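Local coordinates for F5/8 type C domain protein (Clostridium perfringens, PDB 7JRM) that probably binds carbohydrate through a calcium-containing module of an O-glycopeptidase that recognises and cleaves mucin-type glycoproteins, at residues 141-146 and 223-228. Sequence-based numbering, arbitrary orientation.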
ATOM      1  N   GLU A 141       6.018 -27.597 -21.712  1.00 18.92           N
ATOM      2  CA  GLU A 141       6.954 -27.797 -20.613  1.00 25.44           C
ATOM      3  C   GLU A 141       7.052 -26.539 -19.758  1.00 24.89           C
ATOM      4  O   GLU A 141       7.234 -25.433 -20.276  1.00 22.50           O
ATOM      5  CB  GLU A 141       8.331 -28.178 -21.153  1.00 23.59           C
ATOM      6  CG  GLU A 141       8.334 -29.430 -22.013  1.00 29.17           C
ATOM      7  CD  GLU A 141       9.733 -29.883 -22.380  1.00 30.93           C
ATOM      8  OE1 GLU A 141      10.601 -29.921 -21.482  1.00 33.50           O
ATOM      9  OE2 GLU A 141       9.965 -30.200 -23.566  1.00 27.94           O
ATOM     10  N   GLY A 142       6.930 -26.712 -18.443  1.00 23.34           N
ATOM     11  CA  GLY A 142       7.030 -25.612 -17.510  1.00 25.61           C
ATOM     12  C   GLY A 142       5.739 -24.875 -17.236  1.00 22.51           C
ATOM     13  O   GLY A 142       5.733 -23.962 -16.399  1.00 24.08           O
ATOM     14  N   TYR A 143       4.648 -25.237 -17.903  1.00 20.94           N
ATOM     15  CA  TYR A 143       3.367 -24.574 -17.728  1.00 20.03           C
ATOM     16  C   TYR A 143       2.463 -25.393 -16.815  1.00 16.51           C
ATOM     17  O   TYR A 143       2.604 -26.614 -16.701  1.00 22.03           O
ATOM     18  CB  TYR A 143       2.689 -24.342 -19.078  1.00 18.80           C
ATOM     19  CG  TYR A 143       3.445 -23.385 -19.974  1.00 18.45           C
ATOM     20  CD1 TYR A 143       3.639 -22.062 -19.599  1.00 15.92           C
ATOM     21  CD2 TYR A 143       3.969 -23.805 -21.190  1.00 16.82           C
ATOM     22  CE1 TYR A 143       4.330 -21.182 -20.413  1.00 18.68           C
ATOM     23  CE2 TYR A 143       4.662 -22.933 -22.010  1.00 17.01           C
ATOM     24  CZ  TYR A 143       4.839 -21.623 -21.617  1.00 19.99           C
ATOM     25  OH  TYR A 143       5.527 -20.752 -22.429  1.00 23.37           O
ATOM     26  N   ASP A 144       1.528 -24.706 -16.161  1.00 17.92           N
ATOM     27  CA  ASP A 144       0.659 -25.310 -15.158  1.00 19.48           C
ATOM     28  C   ASP A 144      -0.774 -25.487 -15.634  1.00 19.26           C
ATOM     29  O   ASP A 144      -1.355 -26.562 -15.458  1.00 20.80           O
ATOM     30  CB  ASP A 144       0.672 -24.464 -13.876  1.00 20.83           C
ATOM     31  CG  ASP A 144       2.056 -24.340 -13.271  1.00 22.88           C
ATOM     32  OD1 ASP A 144       2.707 -25.383 -13.051  1.00 20.45           O
ATOM     33  OD2 ASP A 144       2.492 -23.198 -13.011  1.00 19.58           O
ATOM     34  N   ILE A 145      -1.365 -24.457 -16.236  1.00 13.78           N
ATOM     35  CA  ILE A 145      -2.782 -24.448 -16.578  1.00 17.61           C
ATOM     36  C   ILE A 145      -2.942 -23.991 -18.020  1.00 14.75           C
ATOM     37  O   ILE A 145      -2.279 -23.045 -18.460  1.00 13.97           O
ATOM     38  CB  ILE A 145      -3.581 -23.532 -15.623  1.00 14.82           C
ATOM     39  CG1 ILE A 145      -3.721 -24.185 -14.247  1.00 17.53           C
ATOM     40  CG2 ILE A 145      -4.952 -23.196 -16.198  1.00 15.79           C
ATOM     41  CD1 ILE A 145      -4.572 -25.434 -14.250  1.00 16.37           C
ATOM     42  N   PHE A 146      -3.814 -24.671 -18.761  1.00 13.19           N
ATOM     43  CA  PHE A 146      -4.227 -24.240 -20.089  1.00 10.84           C
ATOM     44  C   PHE A 146      -5.667 -23.749 -20.028  1.00 15.25           C
ATOM     45  O   PHE A 146      -6.551 -24.467 -19.551  1.00 13.48           O
ATOM     46  CB  PHE A 146      -4.099 -25.369 -21.112  1.00 12.78           C
ATOM     47  CG  PHE A 146      -4.714 -25.045 -22.442  1.00 12.90           C
ATOM     48  CD1 PHE A 146      -4.159 -24.069 -23.255  1.00 13.78           C
ATOM     49  CD2 PHE A 146      -5.852 -25.703 -22.874  1.00 13.08           C
ATOM     50  CE1 PHE A 146      -4.726 -23.762 -24.479  1.00 13.65           C
ATOM     51  CE2 PHE A 146      -6.422 -25.402 -24.098  1.00 15.43           C
ATOM     52  CZ  PHE A 146      -5.858 -24.428 -24.900  1.00 14.40           C
ATOM     53  N   PHE A 223      -1.496 -20.238 -21.745  1.00 15.39           N
ATOM     54  CA  PHE A 223      -0.994 -20.935 -20.574  1.00 14.84           C
ATOM     55  C   PHE A 223      -1.076 -20.020 -19.360  1.00 13.50           C
ATOM     56  O   PHE A 223      -0.997 -18.795 -19.474  1.00 15.58           O
ATOM     57  CB  PHE A 223       0.452 -21.384 -20.784  1.00 16.74           C
ATOM     58  CG  PHE A 223       0.601 -22.546 -21.723  1.00 19.46           C
ATOM     59  CD1 PHE A 223       0.045 -23.778 -21.418  1.00 13.20           C
ATOM     60  CD2 PHE A 223       1.308 -22.411 -22.907  1.00 15.72           C
ATOM     61  CE1 PHE A 223       0.185 -24.851 -22.279  1.00 17.35           C
ATOM     62  CE2 PHE A 223       1.452 -23.481 -23.773  1.00 14.95           C
ATOM     63  CZ  PHE A 223       0.889 -24.703 -23.458  1.00 13.77           C
ATOM     64  N   ARG A 224      -1.247 -20.626 -18.187  1.00 17.23           N
ATOM     65  CA  ARG A 224      -1.302 -19.882 -16.935  1.00 16.61           C
ATOM     66  C   ARG A 224      -0.447 -20.598 -15.903  1.00 19.73           C
ATOM     67  O   ARG A 224      -0.602 -21.805 -15.696  1.00 17.87           O
ATOM     68  CB  ARG A 224      -2.742 -19.738 -16.430  1.00 19.78           C
ATOM     69  CG  ARG A 224      -3.687 -19.066 -17.414  1.00 16.79           C
ATOM     70  CD  ARG A 224      -5.123 -19.120 -16.923  1.00 16.47           C
ATOM     71  NE  ARG A 224      -5.332 -18.285 -15.743  1.00 18.18           N
ATOM     72  CZ  ARG A 224      -6.285 -17.365 -15.641  1.00 19.29           C
ATOM     73  NH1 ARG A 224      -6.403 -16.651 -14.531  1.00 17.39           N
ATOM     74  NH2 ARG A 224      -7.120 -17.156 -16.650  1.00 15.35           N
ATOM     75  N   ASN A 225       0.450 -19.856 -15.261  1.00 18.90           N
ATOM     76  CA  ASN A 225       1.393 -20.420 -14.308  1.00 20.56           C
ATOM     77  C   ASN A 225       1.088 -19.937 -12.896  1.00 19.52           C
ATOM     78  O   ASN A 225       0.616 -18.815 -12.692  1.00 18.23           O
ATOM     79  CB  ASN A 225       2.833 -20.052 -14.674  1.00 21.06           C
ATOM     80  CG  ASN A 225       3.425 -20.983 -15.710  1.00 23.17           C
ATOM     81  OD1 ASN A 225       2.713 -21.778 -16.321  1.00 24.22           O
ATOM     82  ND2 ASN A 225       4.734 -20.892 -15.911  1.00 28.64           N
ATOM     83  N   LEU A 226       1.366 -20.802 -11.925  1.00 17.85           N
ATOM     84  CA  LEU A 226       1.251 -20.412 -10.528  1.00 20.25           C
ATOM     85  C   LEU A 226       2.246 -19.301 -10.214  1.00 23.13           C
ATOM     86  O   LEU A 226       3.315 -19.203 -10.824  1.00 15.81           O
ATOM     87  CB  LEU A 226       1.492 -21.614  -9.613  1.00 20.22           C
ATOM     88  CG  LEU A 226       0.631 -22.850  -9.877  1.00 20.95           C
ATOM     89  CD1 LEU A 226       0.929 -23.944  -8.862  1.00 25.09           C
ATOM     90  CD2 LEU A 226      -0.845 -22.487  -9.862  1.00 21.51           C
ATOM     91  N   ALA A 227       1.883 -18.456  -9.252  1.00 21.57           N
ATOM     92  CA  ALA A 227       2.711 -17.305  -8.921  1.00 20.11           C
ATOM     93  C   ALA A 227       4.071 -17.747  -8.395  1.00 22.49           C
ATOM     94  O   ALA A 227       4.189 -18.747  -7.681  1.00 21.05           O
ATOM     95  CB  ALA A 227       2.009 -16.426  -7.887  1.00 23.51           C
ATOM     96  N   GLU A 228       5.105 -16.995  -8.764  1.00 22.13           N
ATOM     97  CA  GLU A 228       6.455 -17.220  -8.269  1.00 22.24           C
ATOM     98  C   GLU A 228       6.712 -16.509  -6.948  1.00 23.83           C
ATOM     99  O   GLU A 228       7.868 -16.409  -6.522  1.00 27.13           O
ATOM    100  CB  GLU A 228       7.481 -16.774  -9.313  1.00 23.95           C
ATOM    101  CG  GLU A 228       7.627 -17.737 -10.480  1.00 23.56           C
ATOM    102  CD  GLU A 228       8.660 -17.282 -11.490  1.00 37.77           C
ATOM    103  OE1 GLU A 228       8.497 -16.180 -12.056  1.00 39.17           O
ATOM    104  OE2 GLU A 228       9.637 -18.027 -11.716  1.00 33.28           O
TER
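Tyr143 lies flat against Phe223 where the loop leading into strand 145-152 runs beside strand 215-224, the two being neighbouring antiparallel strands of the NPCBM/NEW2 beta-sandwich. The two rings form an offset stack, planes 1° apart and centroids 4.0 Å apart. Followed outward, Phe223 CB sits over the face of the tyrosine ring as a CH-pi donor, 3.9 Å from its centroid. CG of Phe223 then lies 3.4 Å from Tyr143 CG, CD1 reaches back to Tyr143 CB, and CD2 and CE2 run over Tyr143 CD2 and CE2. CE1 keeps farther off, 4.1 Å from Tyr143 CD2 and CB, and CZ, at the tip, is 3.9 Å from Tyr143 CD2. With CG anti to its carbonyl carbon (chi1 -73°), Phe223 turns this ring against one face of the tyrosine; beyond the stack it touches Leu86 and Ile200 inside the sandwich.

The strands themselves are joined at Ile145 and Arg224, an antiparallel hydrogen-bonded pair: Arg224 N gives to Ile145 O at 2.6 Å, and Ile145 N to Arg224 O. The arginine's guanidinium leads off to Thr80 and Asp147. Past the pair, Asn225 OD1 lies in plane at the tyrosine ring's edge and accepts from Asp144 N, the donor standing above its carbonyl plane, while ND2 makes a weak bond to Gly142 O. Asp144 OD2 receives Leu226 N on its anti side, tilted from the carboxylate plane, at 2.9 Å and fairly straight at 162°.

Each side chain thus bonds backbone of the opposite segment beyond the ladder, and the Leu226 N-H would be expected to stabilise the carboxylate's charge.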